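Local coordinates for alpha-L-rhamnosidase (PDB 3W5N), which hydrolyses terminal non-reducing alpha-L-rhamnose residues from alpha-L-rhamnosides such as citrus flavonoids and gum arabic, at residues D69-P74 with S962-V967; W140-E145 with R157-T162; D643-A648 with G850-P855. All blocks are in the same frame, centred on the assembly; numbering follows the deposited sequence. Where two conformers were deposited one is given.

Interaction 1 (D69-P74 with S962-V967); sequences DSVLVP and SLHGPV. With NA (sodium ion), chain L.
V71 reaches L963 and H964 with its two methyl groups, and through them the N-terminal immunoglobulin-like domain packs on the tip of a beta-hairpin of the C-terminal domain, where S962 to G965 make a type I turn between strands 955-962 and 965-974. V71 CG2 sits over one face of the imidazole, 3.7 Å from the H964 ring centroid and 30° off the normal. This CH-pi contact is displaced toward one corner of the ring, where V71 CG2 comes within 3.3 Å of H964 CE1, a tight fit. With V71 CG1 anti to the backbone N (chi1 163°), that second methyl is swung to the other turn residue and lies 3.7 Å from L963 CD1. The same leucine methyl, L963 CD1, also meets L72 CD1 at 4.0 Å. S70 comes in at the rim of the imidazole, in its plane, with OG 3.8 Å from H964 ND1; that is too long for a hydrogen bond, and the hydroxyl bonds to N987 instead. H964 ND1 is thus buried with no polar partner in the model.

One shell out, Y13 touches both L72 and L963, while T988 touches H964. The hairpin turn is braced from within by S962 OG, which donates to G965 O at 2.7 Å on an in-plane lone pair. In 69-74, L72 takes a positive phi (54°) and forms a G1 beta bulge with V73, both opposite L27; S28 OG accepts from L72 N. Behind V71 the chain binds a sodium ion: V71 O is 2.4 Å from the metal, three waters are also ligands, and one of these donates back to L72 O at 2.8 Å.

Interaction 2 (W140-E145 with R157-T162); sequences WIWFPE and RWFRRT. With RAM (alpha-L-rhamnopyranose), chain F.
A bend at the second torsion of R157 (chi2 -67°) and an extended E145 chain beyond CG bring guanidinium and carboxylate together from opposite directions. The grip is side-on and twofold: R157 NE reaches E145 OE2 at 2.9 Å, and R157 NH2 reaches E145 OE1 at 2.9 Å on its syn lone pair. The two flat groups are twisted rather than coplanar, and NE meets OE2 35° out of the carboxylate plane. W142 NE1 donates to the anti lone pair of E145 OE2 at 2.9 Å, giving that oxygen two donors. R157 CG lies over a face of the W142 indole, near its rim, while F143 CB packs 3.7 Å from R157 CD. A leucine in place of R157 would probably leave the E145 carboxylate without its countercharge and OE1 without this donor.

All this lies in the beta-sandwich of the CBM67 module, where strands 140-142 and 157-162 belong to different sheets and run 116° apart. The F159 side chain reaches from its strand to the other, its ring edge against the backbone, with F159 CE2 3.5 Å from W142 C. The W142 side chain is about 4 Å from that of the calcium ligand N228. Further along, T162 OG1 hydrogen-bonds O4 of a bound rhamnose at 3.0 Å.

Interaction 3 (D643-A648 with G850-P855); sequences DINVFA and GFLGTP. With RAM (alpha-L-rhamnopyranose), chain C.
V646 and P855 bring the two backbones to 6.1 Å between their CA atoms, where helix 643-648 faces a length of chain that coils from F851 into the weakly bonded start of helix 854-863. V646 does most of the touching. Its CG1, anti to the carbonyl carbon (chi1 -50°), lies 3.2 Å from F851 O, a buried carbonyl oxygen with no polar partner in the model. V646 and L852 cross at about a right angle, with V646 CG1 3.9 Å from L852 CD2, and V646 CB rests against P855 CG at 3.8 Å.

At the other end the contact opens into the rhamnose site of the (alpha/alpha)6-barrel catalytic domain of this glycoside hydrolase family. D643 spans two neighbouring sugar hydroxyls: O4 donates to D643 OD1 at 2.6 Å and O3 to D643 OD2 at 2.7 Å, which helps to set how the sugar is turned. F851 stands beside this pair, its CE2 3.6 Å from D643 OD2, and the sugar O3 lies at the edge of its ring. D630, W695, H916 and E636, the last inferred to be the proton donor, also bond the sugar.

Segment 850-855 is held internally by G850 O, which accepts from both T854 N and T854 OG1. From outside, the D746 carboxylate takes the backbone N-H groups of G850, L852 and G853, and W747 and Y919 meet the F851 ring edge-to-face. Around this joint, N645 bonds T701 of helix 698-710 and Y763 of helix 756-777, L852 packs on I759 and Y763 of that second helix, and I644 turns to L661 and W664 of helix 658-671.

How the interactions relate
Starting from the N terminus, the chain lays down 69-74 in the immunoglobulin-like domain, and interaction 1 waits almost 900 residues for its partner hairpin. Interactions 2 and 3 both fall within that span. Interaction 2 opens and closes first, a short loop inside the CBM67 module; interaction 3 follows in series, closing a largely helical run of about 200 residues in the catalytic domain, and the return at 962-967 completes interaction 1. None cross or touch. Interaction 1 joins the first domain to the last, centred about 27 Å from interaction 3, whereas interaction 2 lies on the opposite side of the chain's centre from interaction 1, about 74 Å from it between centres.

Interaction 1 (D69-P74 with S962-V967)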
loop_
_atom_site.group_PDB
_atom_site.type_symbol
_atom_site.label_atom_id
_atom_site.label_comp_id
_atom_site.label_asym_id
_atom_site.label_seq_id
_atom_site.Cartn_x
_atom_site.Cartn_y
_atom_site.Cartn_z
ATOM N N ASP A 69 -7.232 -32.659 -9.688
ATOM C CA ASP A 69 -6.921 -31.438 -8.921
ATOM C C ASP A 69 -5.435 -31.359 -8.605
ATOM O O ASP A 69 -4.914 -32.281 -7.974
ATOM C CB ASP A 69 -7.654 -31.461 -7.572
ATOM C CG ASP A 69 -9.142 -31.204 -7.697
ATOM O OD1 ASP A 69 -9.612 -30.903 -8.804
ATOM O OD2 ASP A 69 -9.839 -31.291 -6.667
ATOM N N SER A 70 -4.781 -30.272 -8.982
ATOM C CA SER A 70 -3.369 -30.099 -8.653
ATOM C C SER A 70 -3.055 -28.718 -8.090
ATOM O O SER A 70 -1.884 -28.397 -7.845
ATOM C CB SER A 70 -2.510 -30.380 -9.890
ATOM O OG SER A 70 -2.810 -29.456 -10.933
ATOM N N VAL A 71 -4.089 -27.903 -7.906
ATOM C CA VAL A 71 -3.923 -26.514 -7.475
ATOM C C VAL A 71 -4.807 -26.250 -6.273
ATOM O O VAL A 71 -6.013 -26.510 -6.320
ATOM C CB VAL A 71 -4.257 -25.531 -8.629
ATOM C CG1 VAL A 71 -4.495 -24.123 -8.108
ATOM C CG2 VAL A 71 -3.125 -25.523 -9.654
ATOM N N LEU A 72 -4.209 -25.712 -5.209
ATOM C CA LEU A 72 -4.931 -25.287 -3.987
ATOM C C LEU A 72 -5.787 -26.397 -3.389
ATOM O O LEU A 72 -6.970 -26.203 -3.055
ATOM C CB LEU A 72 -5.733 -23.991 -4.228
ATOM C CG LEU A 72 -4.874 -22.779 -4.651
ATOM C CD1 LEU A 72 -5.761 -21.651 -5.174
ATOM C CD2 LEU A 72 -3.959 -22.286 -3.532
ATOM N N VAL A 73 -5.178 -27.573 -3.275
ATOM C CA VAL A 73 -5.858 -28.737 -2.698
ATOM C C VAL A 73 -5.703 -28.674 -1.180
ATOM O O VAL A 73 -4.580 -28.692 -0.671
ATOM C CB VAL A 73 -5.270 -30.063 -3.233
ATOM C CG1 VAL A 73 -6.029 -31.255 -2.640
ATOM C CG2 VAL A 73 -5.272 -30.083 -4.752
ATOM N N PRO A 74 -6.828 -28.565 -0.438
ATOM C CA PRO A 74 -6.714 -28.355 1.014
ATOM C C PRO A 74 -6.221 -29.595 1.750
ATOM O O PRO A 74 -6.663 -30.712 1.471
ATOM C CB PRO A 74 -8.156 -28.019 1.449
ATOM C CG PRO A 74 -9.026 -28.589 0.376
ATOM C CD PRO A 74 -8.232 -28.568 -0.899
ATOM N N SER A 962 1.516 -19.069 -14.225
ATOM C CA SER A 962 0.236 -19.501 -13.679
ATOM C C SER A 962 0.473 -20.458 -12.512
ATOM O O SER A 962 1.572 -20.981 -12.351
ATOM C CB SER A 962 -0.593 -20.196 -14.763
ATOM O OG SER A 962 -0.302 -21.581 -14.800
ATOM N N LEU A 963 -0.563 -20.719 -11.715
ATOM C CA LEU A 963 -0.433 -21.720 -10.641
ATOM C C LEU A 963 -0.095 -23.140 -11.131
ATOM O O LEU A 963 0.478 -23.939 -10.368
ATOM C CB LEU A 963 -1.681 -21.748 -9.731
ATOM C CG LEU A 963 -2.129 -20.404 -9.125
ATOM C CD1 LEU A 963 -3.224 -20.633 -8.083
ATOM C CD2 LEU A 963 -0.958 -19.659 -8.488
ATOM N N HIS A 964 -0.420 -23.438 -12.393
ATOM C CA HIS A 964 -0.083 -24.745 -12.999
ATOM C C HIS A 964 1.338 -24.803 -13.575
ATOM O O HIS A 964 1.791 -25.864 -14.025
ATOM C CB HIS A 964 -1.085 -25.103 -14.100
ATOM C CG HIS A 964 -2.514 -25.140 -13.648
ATOM N ND1 HIS A 964 -3.059 -26.220 -12.990
ATOM C CD2 HIS A 964 -3.524 -24.251 -13.810
ATOM C CE1 HIS A 964 -4.335 -25.986 -12.738
ATOM N NE2 HIS A 964 -4.641 -24.794 -13.219
ATOM N N GLY A 965 2.034 -23.666 -13.550
ATOM C CA GLY A 965 3.350 -23.530 -14.164
ATOM C C GLY A 965 3.315 -22.541 -15.325
ATOM O O GLY A 965 2.283 -21.896 -15.576
ATOM N N PRO A 966 4.434 -22.410 -16.049
ATOM C CA PRO A 966 4.514 -21.350 -17.069
ATOM C C PRO A 966 3.611 -21.593 -18.278
ATOM O O PRO A 966 3.500 -22.730 -18.774
ATOM C CB PRO A 966 6.004 -21.345 -17.484
ATOM C CG PRO A 966 6.538 -22.686 -17.056
ATOM C CD PRO A 966 5.693 -23.160 -15.900
ATOM N N VAL A 967 2.956 -20.522 -18.717
ATOM C CA VAL A 967 2.239 -20.504 -19.964
ATOM C C VAL A 967 2.983 -19.490 -20.829
ATOM O O VAL A 967 3.083 -18.318 -20.460
ATOM C CB VAL A 967 0.771 -20.093 -19.765
ATOM C CG1 VAL A 967 0.080 -19.908 -21.112
ATOM C CG2 VAL A 967 0.043 -21.127 -18.917
HETATM NA NA NA L . -8.331 -26.814 -6.990
HETATM O O HOH W 1 -8.933 -27.087 -4.907
HETATM O O HOH W 2 -10.594 -26.425 -7.132
HETATM O O HOH W 3 -8.134 -24.570 -6.938
#

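Interaction 2 (W140-E145 with R157-T162)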
loop_
_atom_site.group_PDB
_atom_site.type_symbol
_atom_site.label_atom_id
_atom_site.label_comp_id
_atom_site.label_asym_id
_atom_site.label_seq_id
_atom_site.Cartn_x
_atom_site.Cartn_y
_atom_site.Cartn_z
ATOM N N TRP A 140 -4.077 30.105 28.158
ATOM C CA TRP A 140 -4.218 30.905 26.955
ATOM C C TRP A 140 -4.257 32.353 27.383
ATOM O O TRP A 140 -5.034 32.705 28.273
ATOM C CB TRP A 140 -5.520 30.582 26.220
ATOM C CG TRP A 140 -5.583 29.173 25.680
ATOM C CD1 TRP A 140 -6.031 28.058 26.341
ATOM C CD2 TRP A 140 -5.242 28.754 24.359
ATOM N NE1 TRP A 140 -5.956 26.953 25.506
ATOM C CE2 TRP A 140 -5.483 27.360 24.284
ATOM C CE3 TRP A 140 -4.758 29.421 23.222
ATOM C CZ2 TRP A 140 -5.256 26.620 23.111
ATOM C CZ3 TRP A 140 -4.519 28.680 22.060
ATOM C CH2 TRP A 140 -4.767 27.294 22.021
ATOM N N ILE A 141 -3.429 33.192 26.775
ATOM C CA ILE A 141 -3.439 34.608 27.140
ATOM C C ILE A 141 -3.717 35.504 25.933
ATOM O O ILE A 141 -3.555 35.099 24.781
ATOM C CB ILE A 141 -2.149 35.061 27.882
ATOM C CG1 ILE A 141 -0.887 34.884 27.002
ATOM C CG2 ILE A 141 -1.967 34.309 29.186
ATOM C CD1 ILE A 141 0.340 35.521 27.656
ATOM N N TRP A 142 -4.166 36.725 26.216
ATOM C CA TRP A 142 -4.363 37.754 25.213
ATOM C C TRP A 142 -4.154 39.115 25.866
ATOM O O TRP A 142 -3.881 39.194 27.057
ATOM C CB TRP A 142 -5.769 37.650 24.605
ATOM C CG TRP A 142 -5.944 38.407 23.327
ATOM C CD1 TRP A 142 -6.746 39.496 23.135
ATOM C CD2 TRP A 142 -5.337 38.127 22.057
ATOM N NE1 TRP A 142 -6.672 39.917 21.829
ATOM C CE2 TRP A 142 -5.811 39.105 21.145
ATOM C CE3 TRP A 142 -4.432 37.161 21.604
ATOM C CZ2 TRP A 142 -5.417 39.136 19.806
ATOM C CZ3 TRP A 142 -4.041 37.197 20.244
ATOM C CH2 TRP A 142 -4.535 38.178 19.377
ATOM N N PHE A 143 -4.240 40.179 25.078
ATOM C CA PHE A 143 -4.352 41.521 25.646
ATOM C C PHE A 143 -5.629 41.621 26.529
ATOM O O PHE A 143 -6.644 41.001 26.202
ATOM C CB PHE A 143 -4.378 42.570 24.519
ATOM C CG PHE A 143 -4.420 43.971 25.032
ATOM C CD1 PHE A 143 -3.251 44.597 25.462
ATOM C CD2 PHE A 143 -5.640 44.627 25.184
ATOM C CE1 PHE A 143 -3.289 45.876 25.976
ATOM C CE2 PHE A 143 -5.686 45.911 25.717
ATOM C CZ PHE A 143 -4.511 46.534 26.116
ATOM N N PRO A 144 -5.584 42.398 27.641
ATOM C CA PRO A 144 -6.786 42.567 28.468
ATOM C C PRO A 144 -7.855 43.444 27.782
ATOM O O PRO A 144 -7.933 44.660 28.019
ATOM C CB PRO A 144 -6.237 43.228 29.744
ATOM C CG PRO A 144 -5.052 44.005 29.268
ATOM C CD PRO A 144 -4.423 43.092 28.235
ATOM N N GLU A 145 -8.657 42.820 26.918
ATOM C CA GLU A 145 -9.779 43.499 26.260
ATOM C C GLU A 145 -10.953 42.524 26.231
ATOM O O GLU A 145 -10.834 41.436 25.674
ATOM C CB GLU A 145 -9.390 43.995 24.844
ATOM C CG GLU A 145 -8.830 42.923 23.913
ATOM C CD GLU A 145 -8.183 43.460 22.640
ATOM O OE1 GLU A 145 -8.294 44.662 22.343
ATOM O OE2 GLU A 145 -7.564 42.662 21.921
ATOM N N ARG A 157 -1.730 41.669 18.664
ATOM C CA ARG A 157 -1.296 42.107 20.003
ATOM C C ARG A 157 0.152 41.650 20.254
ATOM O O ARG A 157 0.608 40.687 19.644
ATOM C CB ARG A 157 -2.243 41.558 21.069
ATOM C CG ARG A 157 -3.690 41.959 20.817
ATOM C CD ARG A 157 -3.866 43.443 20.990
ATOM N NE ARG A 157 -5.244 43.905 20.782
ATOM C CZ ARG A 157 -5.630 44.773 19.853
ATOM N NH1 ARG A 157 -4.758 45.283 18.984
ATOM N NH2 ARG A 157 -6.912 45.165 19.812
ATOM N N TRP A 158 0.849 42.353 21.145
ATOM C CA TRP A 158 2.270 42.129 21.426
ATOM C C TRP A 158 2.480 41.796 22.903
ATOM O O TRP A 158 1.749 42.299 23.773
ATOM C CB TRP A 158 3.065 43.392 21.042
ATOM C CG TRP A 158 2.967 43.716 19.559
ATOM C CD1 TRP A 158 3.853 43.354 18.585
ATOM C CD2 TRP A 158 1.936 44.475 18.897
ATOM N NE1 TRP A 158 3.436 43.829 17.358
ATOM C CE2 TRP A 158 2.263 44.514 17.521
ATOM C CE3 TRP A 158 0.759 45.106 19.331
ATOM C CZ2 TRP A 158 1.460 45.161 16.571
ATOM C CZ3 TRP A 158 -0.041 45.754 18.383
ATOM C CH2 TRP A 158 0.312 45.764 17.016
ATOM N N PHE A 159 3.468 40.947 23.182
ATOM C CA PHE A 159 3.679 40.346 24.501
ATOM C C PHE A 159 5.158 40.206 24.774
ATOM O O PHE A 159 5.947 39.876 23.849
ATOM C CB PHE A 159 3.039 38.939 24.593
ATOM C CG PHE A 159 1.576 38.915 24.243
ATOM C CD1 PHE A 159 1.173 38.892 22.904
ATOM C CD2 PHE A 159 0.595 38.949 25.242
ATOM C CE1 PHE A 159 -0.174 38.911 22.551
ATOM C CE2 PHE A 159 -0.759 38.953 24.897
ATOM C CZ PHE A 159 -1.144 38.934 23.551
ATOM N N ARG A 160 5.513 40.443 26.035
ATOM C CA ARG A 160 6.886 40.343 26.515
ATOM C C ARG A 160 6.962 39.699 27.880
ATOM O O ARG A 160 6.073 39.885 28.723
ATOM C CB ARG A 160 7.525 41.737 26.614
ATOM C CG ARG A 160 8.021 42.286 25.288
ATOM C CD ARG A 160 8.610 43.688 25.430
ATOM N NE ARG A 160 9.604 43.767 26.494
ATOM C CZ ARG A 160 10.916 43.616 26.318
ATOM N NH1 ARG A 160 11.397 43.391 25.103
ATOM N NH2 ARG A 160 11.740 43.690 27.356
ATOM N N ARG A 161 8.047 38.967 28.101
ATOM C CA ARG A 161 8.316 38.388 29.407
ATOM C C ARG A 161 9.820 38.255 29.547
ATOM O O ARG A 161 10.474 37.766 28.639
ATOM C CB ARG A 161 7.680 37.009 29.472
ATOM C CG ARG A 161 8.014 36.190 30.695
ATOM C CD ARG A 161 7.111 36.589 31.827
ATOM N NE ARG A 161 7.066 35.562 32.849
ATOM C CZ ARG A 161 7.645 35.662 34.038
ATOM N NH1 ARG A 161 8.329 36.767 34.375
ATOM N NH2 ARG A 161 7.528 34.651 34.903
ATOM N N THR A 162 10.356 38.711 30.667
ATOM C CA THR A 162 11.750 38.422 30.996
ATOM C C THR A 162 11.768 37.450 32.155
ATOM O O THR A 162 11.186 37.732 33.212
ATOM C CB THR A 162 12.530 39.685 31.382
ATOM O OG1 THR A 162 12.479 40.608 30.290
ATOM C CG2 THR A 162 13.983 39.328 31.686
HETATM C C1 RAM F . 15.344 45.850 33.345
HETATM C C2 RAM F . 14.511 46.072 32.051
HETATM C C3 RAM F . 14.866 44.840 31.207
HETATM C C4 RAM F . 14.387 43.542 31.877
HETATM C C5 RAM F . 15.009 43.414 33.284
HETATM C C6 RAM F . 14.396 42.264 34.084
HETATM O O1 RAM F . 16.769 45.701 33.139
HETATM O O2 RAM F . 13.195 46.139 32.602
HETATM O O3 RAM F . 14.414 44.925 29.852
HETATM O O4 RAM F . 14.703 42.426 31.021
HETATM O O5 RAM F . 14.883 44.660 34.032
#

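Interaction 3 (D643-A648 with G850-P855)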
loop_
_atom_site.group_PDB
_atom_site.type_symbol
_atom_site.label_atom_id
_atom_site.label_comp_id
_atom_site.label_asym_id
_atom_site.label_seq_id
_atom_site.Cartn_x
_atom_site.Cartn_y
_atom_site.Cartn_z
ATOM N N ASP A 643 -10.414 1.975 -7.332
ATOM C CA ASP A 643 -9.162 1.858 -8.076
ATOM C C ASP A 643 -8.760 0.396 -8.199
ATOM O O ASP A 643 -8.331 -0.041 -9.256
ATOM C CB ASP A 643 -8.030 2.636 -7.384
ATOM C CG ASP A 643 -8.372 4.103 -7.159
ATOM O OD1 ASP A 643 -9.496 4.399 -6.698
ATOM O OD2 ASP A 643 -7.499 4.971 -7.446
ATOM N N ILE A 644 -8.895 -0.359 -7.116
ATOM C CA ILE A 644 -8.511 -1.776 -7.177
ATOM C C ILE A 644 -9.543 -2.626 -7.938
ATOM O O ILE A 644 -9.156 -3.581 -8.629
ATOM C CB ILE A 644 -8.098 -2.374 -5.798
ATOM C CG1 ILE A 644 -7.480 -3.772 -5.968
ATOM C CG2 ILE A 644 -9.293 -2.447 -4.848
ATOM C CD1 ILE A 644 -6.281 -3.850 -6.902
ATOM N N ASN A 645 -10.821 -2.246 -7.855
ATOM C CA ASN A 645 -11.880 -2.840 -8.713
ATOM C C ASN A 645 -11.427 -2.814 -10.177
ATOM O O ASN A 645 -11.344 -3.854 -10.846
ATOM C CB ASN A 645 -13.215 -2.088 -8.544
ATOM C CG ASN A 645 -14.222 -2.375 -9.663
ATOM O OD1 ASN A 645 -14.351 -3.507 -10.126
ATOM N ND2 ASN A 645 -14.944 -1.345 -10.084
ATOM N N VAL A 646 -11.100 -1.628 -10.669
ATOM C CA VAL A 646 -10.755 -1.498 -12.072
ATOM C C VAL A 646 -9.436 -2.210 -12.430
ATOM O O VAL A 646 -9.324 -2.796 -13.497
ATOM C CB VAL A 646 -10.806 -0.021 -12.568
ATOM C CG1 VAL A 646 -12.127 0.646 -12.183
ATOM C CG2 VAL A 646 -9.649 0.790 -12.059
ATOM N N PHE A 647 -8.464 -2.202 -11.518
ATOM C CA PHE A 647 -7.117 -2.675 -11.837
ATOM C C PHE A 647 -6.865 -4.156 -11.529
ATOM O O PHE A 647 -5.916 -4.734 -12.055
ATOM C CB PHE A 647 -6.049 -1.786 -11.143
ATOM C CG PHE A 647 -4.628 -2.126 -11.522
ATOM C CD1 PHE A 647 -4.139 -1.827 -12.810
ATOM C CD2 PHE A 647 -3.757 -2.701 -10.593
ATOM C CE1 PHE A 647 -2.836 -2.132 -13.165
ATOM C CE2 PHE A 647 -2.449 -3.028 -10.953
ATOM C CZ PHE A 647 -1.980 -2.728 -12.236
ATOM N N ALA A 648 -7.720 -4.770 -10.712
ATOM C CA ALA A 648 -7.451 -6.136 -10.253
ATOM C C ALA A 648 -7.155 -7.188 -11.332
ATOM O O ALA A 648 -6.218 -7.942 -11.174
ATOM C CB ALA A 648 -8.508 -6.625 -9.272
ATOM N N GLY A 850 -13.105 7.567 -18.268
ATOM C CA GLY A 850 -12.488 7.711 -16.933
ATOM C C GLY A 850 -12.162 6.370 -16.266
ATOM O O GLY A 850 -11.943 5.384 -16.950
ATOM N N PHE A 851 -12.165 6.337 -14.932
ATOM C CA PHE A 851 -11.719 5.147 -14.168
ATOM C C PHE A 851 -12.520 3.880 -14.460
ATOM O O PHE A 851 -11.954 2.784 -14.519
ATOM C CB PHE A 851 -11.780 5.414 -12.654
ATOM C CG PHE A 851 -10.554 6.105 -12.094
ATOM C CD1 PHE A 851 -9.761 6.934 -12.880
ATOM C CD2 PHE A 851 -10.222 5.948 -10.749
ATOM C CE1 PHE A 851 -8.629 7.562 -12.345
ATOM C CE2 PHE A 851 -9.101 6.585 -10.203
ATOM C CZ PHE A 851 -8.313 7.403 -11.000
ATOM N N LEU A 852 -13.822 4.039 -14.670
ATOM C CA LEU A 852 -14.716 2.891 -14.794
ATOM C C LEU A 852 -14.803 2.352 -16.225
ATOM O O LEU A 852 -14.919 1.135 -16.429
ATOM C CB LEU A 852 -16.100 3.224 -14.245
ATOM C CG LEU A 852 -16.246 3.517 -12.749
ATOM C CD1 LEU A 852 -17.722 3.696 -12.435
ATOM C CD2 LEU A 852 -15.641 2.399 -11.896
ATOM N N GLY A 853 -14.781 3.263 -17.196
ATOM C CA GLY A 853 -14.804 2.912 -18.618
ATOM C C GLY A 853 -13.504 2.362 -19.145
ATOM O O GLY A 853 -13.505 1.453 -19.970
ATOM N N THR A 854 -12.375 2.901 -18.684
ATOM C CA THR A 854 -11.089 2.549 -19.284
ATOM C C THR A 854 -10.711 1.054 -19.281
ATOM O O THR A 854 -10.225 0.550 -20.294
ATOM C CB THR A 854 -9.939 3.433 -18.733
ATOM O OG1 THR A 854 -10.256 4.806 -19.023
ATOM C CG2 THR A 854 -8.584 3.054 -19.386
ATOM N N PRO A 855 -10.921 0.340 -18.147
ATOM C CA PRO A 855 -10.485 -1.051 -18.152
ATOM C C PRO A 855 -11.286 -1.911 -19.120
ATOM O O PRO A 855 -10.802 -2.953 -19.552
ATOM C CB PRO A 855 -10.760 -1.517 -16.707
ATOM C CG PRO A 855 -11.801 -0.601 -16.197
ATOM C CD PRO A 855 -11.493 0.725 -16.849
HETATM C C1 RAM C . -9.201 10.120 -5.309
HETATM C C2 RAM C . -8.474 8.814 -4.940
HETATM C C3 RAM C . -8.926 7.629 -5.825
HETATM C C4 RAM C . -10.362 7.714 -6.370
HETATM C C5 RAM C . -11.156 8.625 -5.476
HETATM C C6 RAM C . -12.600 8.654 -5.991
HETATM O O1 RAM C . -9.133 11.073 -4.243
HETATM O O2 RAM C . -7.043 9.061 -4.980
HETATM O O3 RAM C . -8.138 7.547 -7.004
HETATM O O4 RAM C . -11.026 6.432 -6.425
HETATM O O5 RAM C . -10.586 9.929 -5.563
#